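Local coordinates for type III CBASS phage resistance system CD-NTase-associated protein Cap8 (PDB 6P8P), which probably works with a Trip13-like ATPase to regulate a bacterial cGAS-like enzyme through its HORMA domain, as part of defence against bacteriophages, at residues S58-A63 with I126-S131; D53-S58 with P105-Q110. The protein carries 2 engineered substitutions. All blocks are in the same frame, centred on the assembly; numbering follows the deposited sequence.

Interaction 1: S58-A63 with I126-S131; sequences SAPIVA and IARDLS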
loop_
_atom_site.group_PDB
_atom_site.type_symbol
_atom_site.label_atom_id
_atom_site.label_comp_id
_atom_site.label_asym_id
_atom_site.label_seq_id
_atom_site.Cartn_x
_atom_site.Cartn_y
_atom_site.Cartn_z
ATOM N N SER A 58 10.283 -12.152 -10.116
ATOM C CA SER A 58 11.612 -12.735 -10.251
ATOM C C SER A 58 12.409 -12.735 -8.957
ATOM O O SER A 58 13.560 -13.176 -8.958
ATOM C CB SER A 58 12.413 -12.013 -11.341
ATOM O OG SER A 58 11.747 -12.142 -12.582
ATOM N N ALA A 59 11.835 -12.256 -7.860
ATOM C CA ALA A 59 12.466 -12.197 -6.573
ATOM C C ALA A 59 11.367 -12.662 -5.619
ATOM O O ALA A 59 10.288 -12.071 -5.608
ATOM C CB ALA A 59 12.951 -10.807 -6.194
ATOM N N PRO A 60 11.610 -13.673 -4.793
ATOM C CA PRO A 60 10.502 -14.243 -4.003
ATOM C C PRO A 60 10.177 -13.453 -2.738
ATOM O O PRO A 60 11.016 -12.780 -2.153
ATOM C CB PRO A 60 11.004 -15.654 -3.660
ATOM C CG PRO A 60 12.524 -15.494 -3.617
ATOM C CD PRO A 60 12.855 -14.470 -4.684
ATOM N N ILE A 61 8.909 -13.535 -2.343
ATOM C CA ILE A 61 8.524 -13.315 -0.955
ATOM C C ILE A 61 9.079 -14.471 -0.134
ATOM O O ILE A 61 8.896 -15.639 -0.492
ATOM C CB ILE A 61 6.994 -13.233 -0.834
ATOM C CG1 ILE A 61 6.477 -12.016 -1.571
ATOM C CG2 ILE A 61 6.622 -13.235 0.642
ATOM C CD1 ILE A 61 4.988 -12.075 -1.901
ATOM N N VAL A 62 9.846 -14.166 0.909
ATOM C CA VAL A 62 10.510 -15.221 1.678
ATOM C C VAL A 62 10.038 -15.223 3.112
ATOM O O VAL A 62 10.236 -14.242 3.833
ATOM C CB VAL A 62 12.035 -15.095 1.642
ATOM C CG1 VAL A 62 12.658 -16.258 2.410
ATOM C CG2 VAL A 62 12.531 -15.061 0.207
ATOM N N ALA A 63 9.453 -16.340 3.537
ATOM C CA ALA A 63 9.088 -16.558 4.929
ATOM C C ALA A 63 10.144 -17.441 5.584
ATOM O O ALA A 63 10.590 -18.427 4.977
ATOM C CB ALA A 63 7.720 -17.230 5.027
ATOM N N ILE A 126 9.663 -7.320 6.627
ATOM C CA ILE A 126 10.566 -6.303 6.113
ATOM C C ILE A 126 10.586 -6.395 4.593
ATOM O O ILE A 126 10.066 -7.336 3.998
ATOM C CB ILE A 126 11.982 -6.445 6.695
ATOM C CG1 ILE A 126 12.564 -7.820 6.364
ATOM C CG2 ILE A 126 11.938 -6.264 8.211
ATOM C CD1 ILE A 126 13.995 -8.018 6.856
ATOM N N ALA A 127 11.195 -5.391 3.971
ATOM C CA ALA A 127 11.356 -5.341 2.533
ATOM C C ALA A 127 12.830 -5.260 2.171
ATOM O O ALA A 127 13.648 -4.703 2.905
ATOM C CB ALA A 127 10.608 -4.140 1.948
ATOM N N ARG A 128 13.149 -5.799 1.020
ATOM C CA ARG A 128 14.499 -5.743 0.484
ATOM C C ARG A 128 14.483 -5.334 -0.976
ATOM O O ARG A 128 13.505 -5.562 -1.685
ATOM C CB ARG A 128 15.211 -7.110 0.604
ATOM C CG ARG A 128 14.630 -8.123 -0.323
ATOM C CD ARG A 128 15.249 -9.517 -0.138
ATOM N NE ARG A 128 14.921 -10.380 -1.275
ATOM C CZ ARG A 128 13.775 -11.049 -1.409
ATOM N NH1 ARG A 128 12.841 -10.974 -0.460
ATOM N NH2 ARG A 128 13.552 -11.765 -2.496
ATOM N N ASP A 129 15.591 -4.723 -1.416
ATOM C CA ASP A 129 15.872 -4.493 -2.827
ATOM C C ASP A 129 15.740 -5.785 -3.607
ATOM O O ASP A 129 16.412 -6.775 -3.309
ATOM C CB ASP A 129 17.294 -3.917 -2.935
ATOM C CG ASP A 129 17.791 -3.768 -4.371
ATOM O OD1 ASP A 129 17.097 -4.143 -5.331
ATOM O OD2 ASP A 129 18.924 -3.270 -4.523
ATOM N N LEU A 130 14.851 -5.785 -4.601
ATOM C CA LEU A 130 14.539 -7.031 -5.286
ATOM C C LEU A 130 15.675 -7.522 -6.177
ATOM O O LEU A 130 15.559 -8.621 -6.738
ATOM C CB LEU A 130 13.246 -6.890 -6.102
ATOM C CG LEU A 130 13.140 -5.823 -7.181
ATOM C CD1 LEU A 130 13.928 -6.163 -8.424
ATOM C CD2 LEU A 130 11.647 -5.633 -7.542
ATOM N N SER A 131 16.755 -6.752 -6.326
ATOM C CA SER A 131 17.921 -7.246 -7.056
ATOM C C SER A 131 18.826 -8.108 -6.190
ATOM O O SER A 131 19.804 -8.670 -6.702
ATOM C CB SER A 131 18.735 -6.087 -7.628
ATOM O OG SER A 131 19.352 -5.344 -6.591
#
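R128 reaches from the strand 125-129 to the backbone carbonyl of P60 and carries most of the contact. Its CG lies between the backbone N and the carbonyl carbon (chi1 70°), and from there to NE the chain runs extended, which carries the guanidinium across. Both end nitrogens converge on one acceptor: NH2 donates to P60 O at 2.8 Å on a lone pair in the carbonyl plane, with an N-H...O angle of 156°, while NH1 donates to the same oxygen over a longer and more bent 3.1 Å bond. P60 O lies in the guanidinium plane. Two further bonds leave the group, NH1 to S103 OG and NE to Q132 O; together with the pair to P60 O they hold it against rotation. Arginine suits the place because it spans this distance and still offers several N-H groups at its tip. Packing is tight here, where the P60 side chain crosses that of R128 at about a right angle, with P60 CD 3.5 Å from R128 NH2. A59 has a small methyl that fits beside the turning backbone: its CB is 3.4 Å from L130 O and 3.9 Å from L130 CB. V62 CG2 touches R128 NH1 only lightly, at 4.2 Å. Beyond A59 the contact thins toward solvent. L130 meets the other segment mainly through CB and its carbonyl, and the exposed S131 does not reach across; its backbone N instead donates to D129 OD1 at 2.8 Å, forming an Asx turn as the strand ends. Strands 61-64 and 125-129 are not neighbours but flank strand 101-106 in the mixed sheet of this HORMA domain, so the arginine spans one face of the intervening strand to hydrogen-bond to a carbonyl just before strand 61-64 begins.

Interaction 2: D53-S58 with P105-Q110; sequences DQAPKS and PCPKEQ. With CA (calcium ion), chain E.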
loop_
_atom_site.group_PDB
_atom_site.type_symbol
_atom_site.label_atom_id
_atom_site.label_comp_id
_atom_site.label_asym_id
_atom_site.label_seq_id
_atom_site.Cartn_x
_atom_site.Cartn_y
_atom_site.Cartn_z
ATOM N N ASP A 53 2.993 -4.108 -8.613
ATOM C CA ASP A 53 4.196 -3.715 -9.337
ATOM C C ASP A 53 5.023 -4.909 -9.801
ATOM O O ASP A 53 6.112 -4.706 -10.349
ATOM C CB ASP A 53 5.033 -2.775 -8.463
ATOM C CG ASP A 53 4.392 -1.356 -8.355
ATOM O OD1 ASP A 53 3.768 -0.913 -9.341
ATOM O OD2 ASP A 53 4.508 -0.696 -7.294
ATOM N N GLN A 54 4.507 -6.130 -9.611
ATOM C CA GLN A 54 5.147 -7.392 -10.041
ATOM C C GLN A 54 6.485 -7.621 -9.362
ATOM O O GLN A 54 7.355 -8.352 -9.876
ATOM C CB GLN A 54 5.311 -7.470 -11.565
ATOM C CG GLN A 54 4.004 -7.320 -12.317
ATOM C CD GLN A 54 4.069 -7.765 -13.760
ATOM O OE1 GLN A 54 5.110 -8.192 -14.257
ATOM N NE2 GLN A 54 2.951 -7.687 -14.427
ATOM N N ALA A 55 6.638 -7.076 -8.159
ATOM C CA ALA A 55 7.891 -7.276 -7.444
ATOM C C ALA A 55 8.198 -8.747 -7.221
ATOM O O ALA A 55 9.386 -9.107 -7.295
ATOM C CB ALA A 55 7.883 -6.522 -6.114
ATOM N N PRO A 56 7.225 -9.635 -6.930
ATOM C CA PRO A 56 7.587 -11.040 -6.699
ATOM C C PRO A 56 7.667 -11.897 -7.961
ATOM O O PRO A 56 7.635 -13.127 -7.863
ATOM C CB PRO A 56 6.485 -11.550 -5.763
ATOM C CG PRO A 56 5.659 -10.333 -5.356
ATOM C CD PRO A 56 5.854 -9.320 -6.473
ATOM N N LYS A 57 7.761 -11.288 -9.141
ATOM C CA LYS A 57 7.851 -12.097 -10.348
ATOM C C LYS A 57 9.179 -12.849 -10.400
ATOM O O LYS A 57 9.220 -14.037 -10.763
ATOM C CB LYS A 57 7.693 -11.222 -11.592
ATOM C CG LYS A 57 7.754 -12.027 -12.898
ATOM C CD LYS A 57 7.675 -11.152 -14.136
ATOM C CE LYS A 57 8.001 -11.990 -15.379
ATOM N NZ LYS A 57 7.726 -11.296 -16.661
ATOM N N SER A 58 10.283 -12.152 -10.116
ATOM C CA SER A 58 11.612 -12.735 -10.251
ATOM C C SER A 58 12.409 -12.735 -8.957
ATOM O O SER A 58 13.560 -13.176 -8.958
ATOM C CB SER A 58 12.413 -12.013 -11.341
ATOM O OG SER A 58 11.747 -12.142 -12.582
ATOM N N PRO A 105 10.055 -8.547 -1.587
ATOM C CA PRO A 105 10.841 -7.883 -2.626
ATOM C C PRO A 105 10.233 -6.537 -2.975
ATOM O O PRO A 105 9.012 -6.375 -3.045
ATOM C CB PRO A 105 10.792 -8.874 -3.811
ATOM C CG PRO A 105 9.408 -9.510 -3.649
ATOM C CD PRO A 105 9.201 -9.614 -2.130
ATOM N N CYS A 106 11.114 -5.583 -3.238
ATOM C CA CYS A 106 10.690 -4.231 -3.500
ATOM C C CYS A 106 11.664 -3.497 -4.401
ATOM O O CYS A 106 12.871 -3.571 -4.172
ATOM C CB CYS A 106 10.557 -3.495 -2.163
ATOM S SG CYS A 106 10.086 -1.732 -2.274
ATOM N N PRO A 107 11.177 -2.793 -5.413
ATOM C CA PRO A 107 12.092 -1.994 -6.244
ATOM C C PRO A 107 12.848 -0.999 -5.379
ATOM O O PRO A 107 12.278 -0.372 -4.493
ATOM C CB PRO A 107 11.163 -1.286 -7.240
ATOM C CG PRO A 107 9.847 -1.974 -7.152
ATOM C CD PRO A 107 9.769 -2.579 -5.776
ATOM N N LYS A 108 14.154 -0.879 -5.620
ATOM C CA LYS A 108 14.991 -0.092 -4.724
ATOM C C LYS A 108 14.460 1.325 -4.560
ATOM O O LYS A 108 14.529 1.883 -3.458
ATOM C CB LYS A 108 16.436 -0.069 -5.226
ATOM C CG LYS A 108 17.434 0.534 -4.230
ATOM C CD LYS A 108 18.881 0.456 -4.768
ATOM C CE LYS A 108 19.841 1.193 -3.839
ATOM N NZ LYS A 108 21.162 1.420 -4.489
ATOM N N GLU A 109 13.894 1.902 -5.625
ATOM C CA GLU A 109 13.436 3.287 -5.568
ATOM C C GLU A 109 12.237 3.470 -4.643
ATOM O O GLU A 109 11.983 4.591 -4.191
ATOM C CB GLU A 109 13.078 3.805 -6.969
ATOM C CG GLU A 109 11.898 3.142 -7.653
ATOM C CD GLU A 109 11.307 4.023 -8.762
ATOM O OE1 GLU A 109 10.758 3.482 -9.748
ATOM O OE2 GLU A 109 11.392 5.266 -8.648
ATOM N N GLN A 110 11.490 2.404 -4.358
ATOM C CA GLN A 110 10.353 2.492 -3.449
ATOM C C GLN A 110 10.694 2.048 -2.033
ATOM O O GLN A 110 9.827 2.075 -1.167
ATOM C CB GLN A 110 9.188 1.675 -4.007
ATOM C CG GLN A 110 8.652 2.236 -5.351
ATOM C CD GLN A 110 7.291 1.681 -5.743
ATOM O OE1 GLN A 110 6.243 2.075 -5.198
ATOM N NE2 GLN A 110 7.296 0.761 -6.703
HETATM CA CA CA E . 3.088 1.070 -8.121
HETATM O O HOH W 1 4.807 -0.745 -4.706
HETATM O O HOH W 2 3.145 2.190 -5.966
HETATM O O HOH W 3 5.346 1.737 -8.879
HETATM O O HOH W 4 2.185 0.922 -10.459
HETATM O O HOH W 5 1.457 -0.386 -7.126
#
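A calcium site shared by two subunits joins D53, just past helix 44-52, to Q110. D53 binds the ion through both carboxylate oxygens, OD1 and OD2 each 2.4 Å from the calcium, alongside four waters and D53 OD1 of the second subunit. Q110 is a second-shell residue: NE2 donates to D53 OD2 at 3.2 Å, nearly straight (169°), from above the carboxylate plane. Q110 CG is anti to the carbonyl carbon (chi1 -64°), and the extended chain beyond brings NE2 to the aspartate; carboxylate and amide planes stand 63° apart. The amide suits the place by offering an acceptor as well, since OE1 receives W113 NE1 and a calcium-bound water.

The helix ends in a Schellman motif with Q54 at positive phi, and the chain turns to bring A55 to the strand end. A55 CB rests 3.3 Å from P105 O, a buried oxygen without a polar partner, and P105 CG packs 4.1 Å from P56 CB. Small and ring-closed side chains let these backbones come close. The C106 side chain, pointing away from 53-58, meets L50 of helix 44-52 and L111 and V114 of helix 111-119, so both helices converge on it; I61 of strand 61-64 lies against P56 and P105.

In the fold
Following the chain from the N terminus, helix 44-52 runs into 53-58, which leads directly into 58-63; the two segments share S58. After strand 69-75 and helix 77-82 the chain returns along strand 101-106 to 105-110, where interaction 2 closes its loop. Helix 111-119 then carries it to 126-131, where interaction 1 closes a second loop. Because the segments alternate, the two loops cross. Their centres lie about 7 Å apart and they touch: L130 N probably hydrogen-bonds to C106 O at 3.0 Å. Together they tie the exit of helix 44-52 and the start of strand 61-64 to the ends of strands 101-106 and 125-129.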